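PDB 4G1P: Cys-Gly metallodipeptidase DUG1 from Saccharomyces cerevisiae, which hydrolyses the Cys-Gly dipeptide with a zinc- or manganese-dependent active site and serves as the catalytic component of the glutathione-degrading GSH degradosomal complex. Local coordinates for residues A[196-201]-A[437-442]; A[202-207]-A[283-288]; A[211-216]-A[416-421]; A[388-393]-A[425-430]. All coordinates share one frame; numbering follows the deposited sequence.

Interaction 1 of 4, residues A[196-201]-A[437-442]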
loop_
_atom_site.group_PDB
_atom_site.type_symbol
_atom_site.label_atom_id
_atom_site.label_comp_id
_atom_site.label_asym_id
_atom_site.label_seq_id
_atom_site.Cartn_x
_atom_site.Cartn_y
_atom_site.Cartn_z
ATOM N N VAL A 196 -28.587 26.493 -11.486
ATOM C CA VAL A 196 -27.421 26.043 -10.761
ATOM C C VAL A 196 -26.212 26.014 -11.687
ATOM O O VAL A 196 -26.281 25.486 -12.803
ATOM C CB VAL A 196 -27.654 24.666 -10.144
ATOM C CG1 VAL A 196 -26.343 24.086 -9.599
ATOM C CG2 VAL A 196 -28.709 24.761 -9.055
ATOM N N CYS A 197 -25.114 26.611 -11.220
ATOM C CA CYS A 197 -23.844 26.554 -11.926
ATOM C C CYS A 197 -22.769 25.846 -11.095
ATOM O O CYS A 197 -22.666 26.047 -9.878
ATOM C CB CYS A 197 -23.361 27.951 -12.281
ATOM S SG CYS A 197 -21.976 27.853 -13.393
ATOM N N ILE A 198 -21.970 25.015 -11.753
ATOM C CA ILE A 198 -20.899 24.302 -11.077
ATOM C C ILE A 198 -19.615 24.475 -11.855
ATOM O O ILE A 198 -19.588 24.252 -13.070
ATOM C CB ILE A 198 -21.191 22.800 -10.979
ATOM C CG1 ILE A 198 -22.336 22.534 -10.015
ATOM C CG2 ILE A 198 -19.964 22.046 -10.503
ATOM C CD1 ILE A 198 -22.786 21.075 -10.012
ATOM N N SER A 199 -18.556 24.878 -11.161
ATOM C CA SER A 199 -17.241 24.922 -11.757
ATOM C C SER A 199 -16.380 23.886 -11.064
ATOM O O SER A 199 -15.791 24.151 -10.025
ATOM C CB SER A 199 -16.640 26.307 -11.585
ATOM O OG SER A 199 -15.451 26.426 -12.328
ATOM N N ASP A 200 -16.311 22.696 -11.635
ATOM C CA ASP A 200 -15.648 21.589 -10.973
ATOM C C ASP A 200 -15.164 20.553 -11.975
ATOM O O ASP A 200 -15.183 19.354 -11.705
ATOM C CB ASP A 200 -16.612 20.931 -9.989
ATOM C CG ASP A 200 -15.902 20.296 -8.802
ATOM O OD1 ASP A 200 -14.656 20.307 -8.751
ATOM O OD2 ASP A 200 -16.597 19.771 -7.915
ATOM N N ASN A 201 -14.757 21.016 -13.146
ATOM C CA ASN A 201 -14.096 20.160 -14.112
ATOM C C ASN A 201 -13.174 21.004 -14.960
ATOM O O ASN A 201 -12.786 22.078 -14.536
ATOM C CB ASN A 201 -15.103 19.375 -14.956
ATOM C CG ASN A 201 -15.924 20.260 -15.867
ATOM O OD1 ASN A 201 -16.408 21.323 -15.459
ATOM N ND2 ASN A 201 -16.072 19.833 -17.120
ATOM N N VAL A 437 -28.826 22.791 -14.989
ATOM C CA VAL A 437 -27.499 22.888 -14.417
ATOM C C VAL A 437 -26.514 23.138 -15.531
ATOM O O VAL A 437 -26.604 22.519 -16.589
ATOM C CB VAL A 437 -27.097 21.601 -13.677
ATOM C CG1 VAL A 437 -25.632 21.652 -13.281
ATOM C CG2 VAL A 437 -27.987 21.387 -12.441
ATOM N N LEU A 438 -25.592 24.069 -15.296
ATOM C CA LEU A 438 -24.490 24.332 -16.209
ATOM C C LEU A 438 -23.137 23.984 -15.568
ATOM O O LEU A 438 -22.884 24.343 -14.416
ATOM C CB LEU A 438 -24.503 25.802 -16.590
ATOM C CG LEU A 438 -23.193 26.330 -17.159
ATOM C CD1 LEU A 438 -23.007 25.843 -18.579
ATOM C CD2 LEU A 438 -23.174 27.847 -17.098
ATOM N N LEU A 439 -22.269 23.295 -16.305
ATOM C CA LEU A 439 -20.898 23.085 -15.845
ATOM C C LEU A 439 -19.916 24.001 -16.561
ATOM O O LEU A 439 -19.767 23.929 -17.775
ATOM C CB LEU A 439 -20.473 21.639 -16.046
ATOM C CG LEU A 439 -21.362 20.594 -15.406
ATOM C CD1 LEU A 439 -20.691 19.266 -15.557
ATOM C CD2 LEU A 439 -21.604 20.921 -13.956
ATOM N N LEU A 440 -19.230 24.840 -15.791
ATOM C CA LEU A 440 -18.342 25.875 -16.327
ATOM C C LEU A 440 -16.909 25.626 -15.887
ATOM O O LEU A 440 -16.446 26.204 -14.903
ATOM C CB LEU A 440 -18.762 27.246 -15.790
ATOM C CG LEU A 440 -18.661 28.500 -16.657
ATOM C CD1 LEU A 440 -18.677 29.728 -15.783
ATOM C CD2 LEU A 440 -17.456 28.496 -17.574
ATOM N N PRO A 441 -16.193 24.782 -16.628
ATOM C CA PRO A 441 -14.811 24.412 -16.288
ATOM C C PRO A 441 -13.889 25.620 -16.200
ATOM O O PRO A 441 -13.889 26.480 -17.072
ATOM C CB PRO A 441 -14.381 23.541 -17.468
ATOM C CG PRO A 441 -15.234 24.004 -18.602
ATOM C CD PRO A 441 -16.576 24.327 -17.973
ATOM N N MET A 442 -13.095 25.689 -15.146
ATOM C CA MET A 442 -12.101 26.734 -15.090
ATOM C C MET A 442 -10.825 26.284 -15.766
ATOM O O MET A 442 -10.350 26.934 -16.699
ATOM C CB MET A 442 -11.802 27.138 -13.656
ATOM C CG MET A 442 -10.648 28.112 -13.542
ATOM S SD MET A 442 -10.787 29.051 -12.032
ATOM C CE MET A 442 -11.804 30.435 -12.565
HETATM O O HOH W 1 -13.885 24.060 -12.820
#

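Interaction 2 of 4, residues A[202-207]-A[283-288]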
loop_
_atom_site.group_PDB
_atom_site.type_symbol
_atom_site.label_atom_id
_atom_site.label_comp_id
_atom_site.label_asym_id
_atom_site.label_seq_id
_atom_site.Cartn_x
_atom_site.Cartn_y
_atom_site.Cartn_z
ATOM N N TYR A 202 -12.824 20.531 -16.154
ATOM C CA TYR A 202 -11.720 21.118 -16.921
ATOM C C TYR A 202 -12.051 21.143 -18.388
ATOM O O TYR A 202 -12.942 20.424 -18.831
ATOM C CB TYR A 202 -10.445 20.286 -16.711
ATOM C CG TYR A 202 -10.434 19.677 -15.341
ATOM C CD1 TYR A 202 -11.019 18.432 -15.108
ATOM C CD2 TYR A 202 -9.920 20.378 -14.259
ATOM C CE1 TYR A 202 -11.059 17.893 -13.832
ATOM C CE2 TYR A 202 -9.951 19.846 -12.989
ATOM C CZ TYR A 202 -10.519 18.606 -12.774
ATOM O OH TYR A 202 -10.556 18.078 -11.499
ATOM N N TRP A 203 -11.313 21.958 -19.139
ATOM C CA TRP A 203 -11.367 21.919 -20.592
ATOM C C TRP A 203 -10.957 20.537 -21.001
ATOM O O TRP A 203 -10.232 19.858 -20.279
ATOM C CB TRP A 203 -10.362 22.885 -21.210
ATOM C CG TRP A 203 -10.641 24.314 -20.979
ATOM C CD1 TRP A 203 -11.706 24.846 -20.317
ATOM C CD2 TRP A 203 -9.842 25.419 -21.417
ATOM N NE1 TRP A 203 -11.617 26.218 -20.308
ATOM C CE2 TRP A 203 -10.480 26.595 -20.976
ATOM C CE3 TRP A 203 -8.647 25.527 -22.130
ATOM C CZ2 TRP A 203 -9.970 27.863 -21.236
ATOM C CZ3 TRP A 203 -8.141 26.786 -22.385
ATOM C CH2 TRP A 203 -8.804 27.937 -21.940
ATOM N N LEU A 204 -11.400 20.127 -22.173
ATOM C CA LEU A 204 -10.997 18.848 -22.731
ATOM C C LEU A 204 -9.479 18.768 -22.918
ATOM O O LEU A 204 -8.840 17.761 -22.603
ATOM C CB LEU A 204 -11.692 18.667 -24.077
ATOM C CG LEU A 204 -11.271 17.457 -24.889
ATOM C CD1 LEU A 204 -11.665 16.224 -24.122
ATOM C CD2 LEU A 204 -11.955 17.520 -26.247
ATOM N N GLY A 205 -8.912 19.840 -23.447
ATOM C CA GLY A 205 -7.511 19.870 -23.800
ATOM C C GLY A 205 -6.926 21.089 -23.144
ATOM O O GLY A 205 -7.387 21.490 -22.073
ATOM N N THR A 206 -5.937 21.701 -23.784
ATOM C CA THR A 206 -5.256 22.823 -23.163
ATOM C C THR A 206 -5.381 24.148 -23.913
ATOM O O THR A 206 -4.867 25.160 -23.454
ATOM C CB THR A 206 -3.773 22.523 -22.991
ATOM O OG1 THR A 206 -3.157 22.449 -24.280
ATOM C CG2 THR A 206 -3.574 21.205 -22.241
ATOM N N LYS A 207 -6.068 24.151 -25.048
ATOM C CA LYS A 207 -6.027 25.302 -25.954
ATOM C C LYS A 207 -7.369 26.004 -26.141
ATOM O O LYS A 207 -7.407 27.168 -26.508
ATOM C CB LYS A 207 -5.522 24.865 -27.325
ATOM C CG LYS A 207 -4.408 23.822 -27.289
ATOM C CD LYS A 207 -4.541 22.845 -28.457
ATOM C CE LYS A 207 -3.338 21.925 -28.537
ATOM N NZ LYS A 207 -2.075 22.715 -28.533
ATOM N N LYS A 283 -19.036 16.086 -33.290
ATOM C CA LYS A 283 -18.183 16.406 -34.377
ATOM C C LYS A 283 -17.990 17.876 -34.271
ATOM O O LYS A 283 -18.799 18.575 -33.728
ATOM C CB LYS A 283 -18.675 15.779 -35.658
ATOM C CG LYS A 283 -17.529 15.518 -36.586
ATOM C CD LYS A 283 -16.246 16.084 -36.001
ATOM C CE LYS A 283 -15.226 16.375 -37.101
ATOM N NZ LYS A 283 -15.779 16.240 -38.485
ATOM N N ASP A 284 -16.872 18.316 -34.785
ATOM C CA ASP A 284 -16.467 19.672 -34.648
ATOM C C ASP A 284 -15.783 19.943 -33.375
ATOM O O ASP A 284 -15.538 21.063 -33.042
ATOM C CB ASP A 284 -17.706 20.520 -34.533
ATOM C CG ASP A 284 -18.109 21.074 -35.827
ATOM O OD1 ASP A 284 -17.225 21.296 -36.646
ATOM O OD2 ASP A 284 -19.303 21.239 -36.073
ATOM N N ILE A 285 -15.375 18.911 -32.702
ATOM C CA ILE A 285 -14.742 19.097 -31.442
ATOM C C ILE A 285 -13.335 19.202 -31.920
ATOM O O ILE A 285 -13.015 18.722 -32.956
ATOM C CB ILE A 285 -15.178 18.113 -30.363
ATOM C CG1 ILE A 285 -16.447 18.612 -29.740
ATOM C CG2 ILE A 285 -14.121 17.976 -29.298
ATOM C CD1 ILE A 285 -17.228 17.532 -29.096
ATOM N N GLU A 286 -12.493 19.865 -31.165
ATOM C CA GLU A 286 -11.091 19.818 -31.442
ATOM C C GLU A 286 -10.371 18.984 -30.453
ATOM O O GLU A 286 -10.315 19.296 -29.309
ATOM C CB GLU A 286 -10.494 21.198 -31.447
ATOM C CG GLU A 286 -11.492 22.276 -31.729
ATOM C CD GLU A 286 -10.913 23.412 -32.524
ATOM O OE1 GLU A 286 -9.700 23.595 -32.471
ATOM O OE2 GLU A 286 -11.670 24.096 -33.195
ATOM N N PHE A 287 -9.811 17.906 -30.924
ATOM C CA PHE A 287 -8.999 17.050 -30.066
ATOM C C PHE A 287 -8.247 16.010 -30.873
ATOM O O PHE A 287 -8.730 15.533 -31.898
ATOM C CB PHE A 287 -9.858 16.340 -29.033
ATOM C CG PHE A 287 -9.071 15.736 -27.918
ATOM C CD1 PHE A 287 -8.397 16.544 -27.019
ATOM C CD2 PHE A 287 -9.015 14.364 -27.755
ATOM C CE1 PHE A 287 -7.673 15.992 -25.978
ATOM C CE2 PHE A 287 -8.294 13.801 -26.721
ATOM C CZ PHE A 287 -7.625 14.614 -25.830
ATOM N N SER A 288 -7.066 15.649 -30.395
ATOM C CA SER A 288 -6.265 14.633 -31.049
ATOM C C SER A 288 -5.510 13.823 -30.004
ATOM O O SER A 288 -5.287 14.283 -28.872
ATOM C CB SER A 288 -5.267 15.293 -31.965
ATOM O OG SER A 288 -4.369 16.052 -31.182
#

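Interaction 3 of 4, residues A[211-216]-A[416-421]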
loop_
_atom_site.group_PDB
_atom_site.type_symbol
_atom_site.label_atom_id
_atom_site.label_comp_id
_atom_site.label_asym_id
_atom_site.label_seq_id
_atom_site.Cartn_x
_atom_site.Cartn_y
_atom_site.Cartn_z
ATOM N N LEU A 211 -17.834 24.112 -22.731
ATOM C CA LEU A 211 -18.914 24.068 -21.765
ATOM C C LEU A 211 -19.363 22.613 -21.692
ATOM O O LEU A 211 -19.389 21.893 -22.704
ATOM C CB LEU A 211 -20.051 25.011 -22.155
ATOM C CG LEU A 211 -19.638 26.485 -22.232
ATOM C CD1 LEU A 211 -20.805 27.326 -22.657
ATOM C CD2 LEU A 211 -19.096 26.975 -20.895
ATOM N N THR A 212 -19.674 22.167 -20.484
ATOM C CA THR A 212 -19.848 20.758 -20.265
ATOM C C THR A 212 -21.292 20.434 -19.999
ATOM O O THR A 212 -21.908 21.008 -19.110
ATOM C CB THR A 212 -18.929 20.266 -19.144
ATOM O OG1 THR A 212 -17.571 20.420 -19.573
ATOM C CG2 THR A 212 -19.186 18.793 -18.831
ATOM N N TYR A 213 -21.838 19.517 -20.790
ATOM C CA TYR A 213 -23.247 19.162 -20.667
ATOM C C TYR A 213 -23.497 17.726 -20.178
ATOM O O TYR A 213 -24.654 17.296 -20.085
ATOM C CB TYR A 213 -23.989 19.433 -21.987
ATOM C CG TYR A 213 -23.557 18.567 -23.158
ATOM C CD1 TYR A 213 -22.523 18.960 -23.997
ATOM C CD2 TYR A 213 -24.195 17.368 -23.429
ATOM C CE1 TYR A 213 -22.136 18.184 -25.056
ATOM C CE2 TYR A 213 -23.810 16.583 -24.480
ATOM C CZ TYR A 213 -22.785 16.991 -25.294
ATOM O OH TYR A 213 -22.410 16.198 -26.356
ATOM N N GLY A 214 -22.427 16.995 -19.856
ATOM C CA GLY A 214 -22.555 15.610 -19.412
ATOM C C GLY A 214 -21.456 15.053 -18.514
ATOM O O GLY A 214 -20.269 15.290 -18.737
ATOM N N LEU A 215 -21.850 14.290 -17.502
ATOM C CA LEU A 215 -20.888 13.647 -16.611
ATOM C C LEU A 215 -21.125 12.153 -16.519
ATOM O O LEU A 215 -22.266 11.698 -16.487
ATOM C CB LEU A 215 -21.014 14.211 -15.202
ATOM C CG LEU A 215 -20.614 15.658 -14.973
ATOM C CD1 LEU A 215 -21.373 16.175 -13.789
ATOM C CD2 LEU A 215 -19.129 15.729 -14.726
ATOM N N ARG A 216 -20.047 11.382 -16.444
ATOM C CA ARG A 216 -20.182 9.976 -16.115
ATOM C C ARG A 216 -20.391 9.857 -14.624
ATOM O O ARG A 216 -19.893 10.675 -13.861
ATOM C CB ARG A 216 -18.911 9.233 -16.433
ATOM C CG ARG A 216 -18.637 8.948 -17.859
ATOM C CD ARG A 216 -17.160 8.782 -17.928
ATOM N NE ARG A 216 -16.712 7.648 -18.699
ATOM C CZ ARG A 216 -15.435 7.307 -18.813
ATOM N NH1 ARG A 216 -14.509 8.011 -18.185
ATOM N NH2 ARG A 216 -15.088 6.269 -19.559
ATOM N N PHE A 416 -18.706 22.141 -27.109
ATOM C CA PHE A 416 -19.650 21.554 -26.173
ATOM C C PHE A 416 -19.247 20.115 -25.879
ATOM O O PHE A 416 -19.214 19.269 -26.764
ATOM C CB PHE A 416 -21.065 21.631 -26.724
ATOM C CG PHE A 416 -21.655 23.010 -26.681
ATOM C CD1 PHE A 416 -21.291 23.962 -27.612
ATOM C CD2 PHE A 416 -22.585 23.347 -25.714
ATOM C CE1 PHE A 416 -21.848 25.229 -27.579
ATOM C CE2 PHE A 416 -23.144 24.606 -25.669
ATOM C CZ PHE A 416 -22.780 25.549 -26.605
ATOM N N THR A 417 -18.906 19.841 -24.631
ATOM C CA THR A 417 -18.242 18.587 -24.315
ATOM C C THR A 417 -18.921 17.868 -23.179
ATOM O O THR A 417 -19.670 18.454 -22.399
ATOM C CB THR A 417 -16.797 18.821 -23.868
ATOM O OG1 THR A 417 -16.806 19.619 -22.679
ATOM C CG2 THR A 417 -15.999 19.530 -24.939
ATOM N N ARG A 418 -18.633 16.582 -23.079
ATOM C CA ARG A 418 -19.030 15.829 -21.911
ATOM C C ARG A 418 -17.800 15.628 -21.046
ATOM O O ARG A 418 -16.726 16.107 -21.388
ATOM C CB ARG A 418 -19.688 14.522 -22.334
ATOM C CG ARG A 418 -21.005 14.785 -23.043
ATOM C CD ARG A 418 -21.537 13.565 -23.738
ATOM N NE ARG A 418 -22.087 12.602 -22.793
ATOM C CZ ARG A 418 -22.882 11.605 -23.148
ATOM N NH1 ARG A 418 -23.231 11.463 -24.417
ATOM N NH2 ARG A 418 -23.340 10.765 -22.238
ATOM N N GLU A 419 -17.971 14.959 -19.914
ATOM C CA GLU A 419 -16.875 14.746 -18.977
ATOM C C GLU A 419 -16.696 13.271 -18.659
ATOM O O GLU A 419 -17.675 12.551 -18.416
ATOM C CB GLU A 419 -17.141 15.482 -17.667
ATOM C CG GLU A 419 -16.217 16.639 -17.396
ATOM C CD GLU A 419 -14.767 16.231 -17.270
ATOM O OE1 GLU A 419 -14.486 15.213 -16.600
ATOM O OE2 GLU A 419 -13.909 16.942 -17.845
ATOM N N GLY A 420 -15.439 12.839 -18.646
ATOM C CA GLY A 420 -15.094 11.516 -18.158
ATOM C C GLY A 420 -15.211 11.457 -16.646
ATOM O O GLY A 420 -15.533 10.418 -16.069
ATOM N N GLY A 421 -14.954 12.588 -15.999
ATOM C CA GLY A 421 -15.028 12.675 -14.555
ATOM C C GLY A 421 -16.458 12.722 -14.061
ATOM O O GLY A 421 -17.393 12.601 -14.856
HETATM O O HOH W 2 -19.980 17.057 -27.805
#

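Interaction 4 of 4, residues A[388-393]-A[425-430]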
loop_
_atom_site.group_PDB
_atom_site.type_symbol
_atom_site.label_atom_id
_atom_site.label_comp_id
_atom_site.label_asym_id
_atom_site.label_seq_id
_atom_site.Cartn_x
_atom_site.Cartn_y
_atom_site.Cartn_z
ATOM N N ALA A 388 -24.231 9.474 -9.497
ATOM C CA ALA A 388 -24.988 9.291 -10.730
ATOM C C ALA A 388 -24.326 9.936 -11.923
ATOM O O ALA A 388 -23.604 10.915 -11.780
ATOM C CB ALA A 388 -26.376 9.824 -10.576
ATOM N N TYR A 389 -24.567 9.377 -13.101
ATOM C CA TYR A 389 -24.199 10.056 -14.332
ATOM C C TYR A 389 -25.217 11.155 -14.624
ATOM O O TYR A 389 -26.287 11.202 -14.012
ATOM C CB TYR A 389 -24.115 9.071 -15.495
ATOM C CG TYR A 389 -25.390 8.314 -15.789
ATOM C CD1 TYR A 389 -26.429 8.910 -16.503
ATOM C CD2 TYR A 389 -25.545 6.998 -15.387
ATOM C CE1 TYR A 389 -27.582 8.229 -16.785
ATOM C CE2 TYR A 389 -26.703 6.302 -15.669
ATOM C CZ TYR A 389 -27.714 6.927 -16.368
ATOM O OH TYR A 389 -28.869 6.248 -16.651
ATOM N N TRP A 390 -24.899 12.039 -15.558
ATOM C CA TRP A 390 -25.782 13.156 -15.834
ATOM C C TRP A 390 -25.607 13.586 -17.270
ATOM O O TRP A 390 -24.485 13.699 -17.755
ATOM C CB TRP A 390 -25.481 14.310 -14.881
ATOM C CG TRP A 390 -26.175 15.608 -15.198
ATOM C CD1 TRP A 390 -27.471 15.944 -14.900
ATOM C CD2 TRP A 390 -25.602 16.760 -15.835
ATOM N NE1 TRP A 390 -27.742 17.229 -15.326
ATOM C CE2 TRP A 390 -26.615 17.751 -15.903
ATOM C CE3 TRP A 390 -24.338 17.050 -16.361
ATOM C CZ2 TRP A 390 -26.397 19.010 -16.474
ATOM C CZ3 TRP A 390 -24.124 18.291 -16.931
ATOM C CH2 TRP A 390 -25.152 19.262 -16.982
ATOM N N VAL A 391 -26.718 13.784 -17.966
ATOM C CA VAL A 391 -26.658 14.258 -19.331
ATOM C C VAL A 391 -27.726 15.322 -19.488
ATOM O O VAL A 391 -28.857 15.160 -19.034
ATOM C CB VAL A 391 -26.914 13.148 -20.379
ATOM C CG1 VAL A 391 -26.454 13.608 -21.741
ATOM C CG2 VAL A 391 -26.206 11.874 -20.025
ATOM N N SER A 392 -27.360 16.419 -20.136
ATOM C CA SER A 392 -28.309 17.481 -20.372
ATOM C C SER A 392 -28.168 18.015 -21.774
ATOM O O SER A 392 -27.165 17.777 -22.445
ATOM C CB SER A 392 -28.102 18.608 -19.375
ATOM O OG SER A 392 -28.434 19.843 -19.980
ATOM N N ASP A 393 -29.191 18.740 -22.208
ATOM C CA ASP A 393 -29.185 19.384 -23.509
ATOM C C ASP A 393 -28.553 20.745 -23.339
ATOM O O ASP A 393 -29.042 21.563 -22.565
ATOM C CB ASP A 393 -30.614 19.520 -24.044
ATOM C CG ASP A 393 -30.767 20.673 -25.040
ATOM O OD1 ASP A 393 -30.963 21.826 -24.584
ATOM O OD2 ASP A 393 -30.700 20.424 -26.271
ATOM N N ILE A 425 -23.462 15.136 -7.144
ATOM C CA ILE A 425 -24.760 15.767 -6.827
ATOM C C ILE A 425 -25.414 16.534 -7.958
ATOM O O ILE A 425 -26.512 17.068 -7.774
ATOM C CB ILE A 425 -24.734 16.749 -5.616
ATOM C CG1 ILE A 425 -23.389 17.455 -5.516
ATOM C CG2 ILE A 425 -25.160 16.058 -4.320
ATOM C CD1 ILE A 425 -23.164 18.438 -6.616
ATOM N N THR A 426 -24.726 16.630 -9.092
ATOM C CA THR A 426 -25.223 17.380 -10.226
ATOM C C THR A 426 -26.669 16.968 -10.559
ATOM O O THR A 426 -27.541 17.817 -10.696
ATOM C CB THR A 426 -24.293 17.248 -11.446
ATOM O OG1 THR A 426 -24.857 17.955 -12.563
ATOM C CG2 THR A 426 -24.136 15.791 -11.824
ATOM N N LEU A 427 -26.937 15.669 -10.608
ATOM C CA LEU A 427 -28.280 15.184 -10.885
ATOM C C LEU A 427 -29.251 15.523 -9.766
ATOM O O LEU A 427 -30.412 15.854 -10.027
ATOM C CB LEU A 427 -28.269 13.680 -11.104
ATOM C CG LEU A 427 -29.526 13.069 -11.714
ATOM C CD1 LEU A 427 -30.013 13.865 -12.929
ATOM C CD2 LEU A 427 -29.220 11.643 -12.104
ATOM N N THR A 428 -28.778 15.442 -8.524
ATOM C CA THR A 428 -29.610 15.800 -7.385
ATOM C C THR A 428 -30.009 17.272 -7.440
ATOM O O THR A 428 -31.131 17.619 -7.099
ATOM C CB THR A 428 -28.938 15.469 -6.039
ATOM O OG1 THR A 428 -28.776 14.053 -5.924
ATOM C CG2 THR A 428 -29.794 15.936 -4.883
ATOM N N PHE A 429 -29.116 18.145 -7.893
ATOM C CA PHE A 429 -29.508 19.548 -8.034
ATOM C C PHE A 429 -30.613 19.700 -9.072
ATOM O O PHE A 429 -31.647 20.350 -8.827
ATOM C CB PHE A 429 -28.317 20.439 -8.375
ATOM C CG PHE A 429 -27.510 20.852 -7.172
ATOM C CD1 PHE A 429 -28.093 21.577 -6.148
ATOM C CD2 PHE A 429 -26.160 20.533 -7.071
ATOM C CE1 PHE A 429 -27.345 21.958 -5.040
ATOM C CE2 PHE A 429 -25.418 20.924 -5.970
ATOM C CZ PHE A 429 -26.010 21.628 -4.957
ATOM N N GLN A 430 -30.403 19.071 -10.221
ATOM C CA GLN A 430 -31.345 19.198 -11.316
ATOM C C GLN A 430 -32.731 18.729 -10.926
ATOM O O GLN A 430 -33.684 19.468 -11.060
ATOM C CB GLN A 430 -30.869 18.415 -12.519
ATOM C CG GLN A 430 -31.867 18.381 -13.629
ATOM C CD GLN A 430 -31.373 17.547 -14.780
ATOM O OE1 GLN A 430 -30.661 18.045 -15.651
ATOM N NE2 GLN A 430 -31.731 16.261 -14.785
#

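Interaction 1 of 4, residues A[196-201]-A[437-442]
Ile198 and Leu439 lie side by side on one face of a parallel strand pair, with Leu439 CD2 3.5 Å from Ile198 CB. Leu439 CG sits anti to the carbonyl carbon (chi1 -56°), swinging the branch alongside its neighbour. On the other face Cys197 SG rests 3.9 Å from Leu438 CD2, near helices 135-154 and 458-477. Three backbone bonds fix the register: Leu438 N to Val196 O, Ile198 N to Leu438 O at 2.9 Å, and Leu440 N to Ile198 O. Strand pairing ends at Ile198 and Leu439; Asp200 loops out, and a side-chain bond and a water, still buried, replace the backbone ladder. Ser199 OG donates to Leu440 O at 2.8 Å, and one water, donating to Ser199 OG and Asn201 O and accepting from Met442 N, bridges the segments. Asn201 OD1 packs 3.6 Å from Pro441 CB, while its ND2 bonds Thr212. Asp200 points away from 437-442 and binds zinc from the loop just beyond strand 195-198, at the C-terminal edge of the M20 catalytic-domain sheet.

Interaction 2 of 4, residues A[202-207]-A[283-288]
Two loops of the M20 fold, one leading from strand 195-198 to strand 210-226 and the other joining helices 276-281 and 289-296, meet where Leu204 crosses the ring of Phe287. The Leu204 side chain carries most of this small contact, which buries 155 Å² in all. Its CD2 lies 3.7 Å from Phe287 CB and 3.8 Å from Ile285 CG2, so one methyl touches both side chains of the opposing loop. Leu204 CG is 3.7 Å from Phe287 CD1, and CD1 of the same leucine stands over a ring face. Both long side chains extend with CG anti to the backbone N (chi1 173° for Leu204, -165° for Phe287), which carries them across the gap between backbones whose closest CA atoms, Gly205 and Phe287, are 7.0 Å apart. Gly205 CA comes to the ring edge, near its plane, 4.5 Å from Phe287 CE1. Helix 306-314 backs the apolar patch, with Leu310 against Leu204, Trp314 against Ile285 and Arg313 against Phe287. No hydrogen bond joins the two segments themselves; the polar link lies just beyond 202-207, where Lys208 forms a salt bridge with Glu286 OE2 at the exposed margin.

Interaction 3 of 4, residues A[211-216]-A[416-421]
Tyr213 CG stands between its backbone N and carbonyl carbon (chi1 66°), turning the ring across the neighbouring strand, where Arg418 CG, anti to its own carbonyl carbon, covers one face. The resulting CH-pi contact places Arg418 CG 3.9 Å from the Tyr213 ring centroid and 24° off the normal. Phe416 O lies at the ring edge, and a water accepting from Tyr213 OH donates to Phe416 O at 2.6 Å. Strands 210-226 and 415-419 are parallel neighbours in a mixed sheet. Thr417 N donates to Leu211 O and Tyr213 N to Thr417 O, each at 2.9 Å; further along, Glu419 N meets Gly214 O with a bent geometry (131°). On the sheet face opposite Arg418, Thr212 OG1 makes a weak bond to Thr417 OG1, while its stronger partner is Asn201. At the end of the pairing Arg216 N reaches Glu419 O at 3.3 Å. Arg216 NH2 is hydrogen-bonded to Tyr316 O of its own chain and to Gly238 O of the second subunit. Backbone bonds thus set the strand pairing, while the 2.7 Å bond from Gly421 N to Glu419 OE1 holds the backbone directly before Ser422, a residue of the cysteine and glycine pocket.

Interaction 4 of 4, residues A[388-393]-A[425-430]
Thr426, in helix 426-433, meets the Trp390 indole over one face. Its OG1 sits 3.6 Å from Trp390 CD2, above the centre of the ring system, and its CG2 is 3.7 Å from Trp390 CB. With OG1 anti to the backbone N, the threonine presents its oxygen to the ring and its methyl to the root of the same side chain, and the two side chains cross at about a right angle. Leu427 follows with both branches in use: CD1 comes to the indole edge, 3.8 Å from Trp390 CD1, while CD2 lies 3.7 Å from Ala388 CB and 3.5 Å from Tyr389 O. The contact thus seats the helix against the end of strand 378-391, whose Trp390 is also bonded through its backbone to Leu215 of strand 210-226. Along the same edge, one turn later, Gln430 sends its extended chain to the pyrrole nitrogen. Trp390 NE1 donates to Gln430 OE1 at 3.0 Å, with an angle of 155° at the hydrogen. The donor stands above the amide's carbonyl plane, 64° out of it, and the ring and amide planes are 52° apart. This bond and the threonine over the face are consistent with restricted rotation of the indole. Val437 and Leu439 of strand 437-439 also pack on Trp390.

Interactions 1 and 3 are buried parallel strand pairs, whereas interactions 2 and 4 are partly buried and rest mainly on side chains. Interaction 1 lies in the six-stranded sheet and interaction 3 in the other; Asn201 to Thr212 and Leu439 to Thr212 are probable hydrogen bonds between them. Interaction 4 shares the sheet of interaction 3, where Leu215 and Trp390 are joined through their backbones, and its tryptophan also packs on strand 437-439 of interaction 1. Interaction 2, farther from the chain centre, has only apolar contacts between its two segments, but Pro441 of interaction 1 touches its loop. Interactions 2 and 4 do not touch, their nearest atoms being about 12 Å apart.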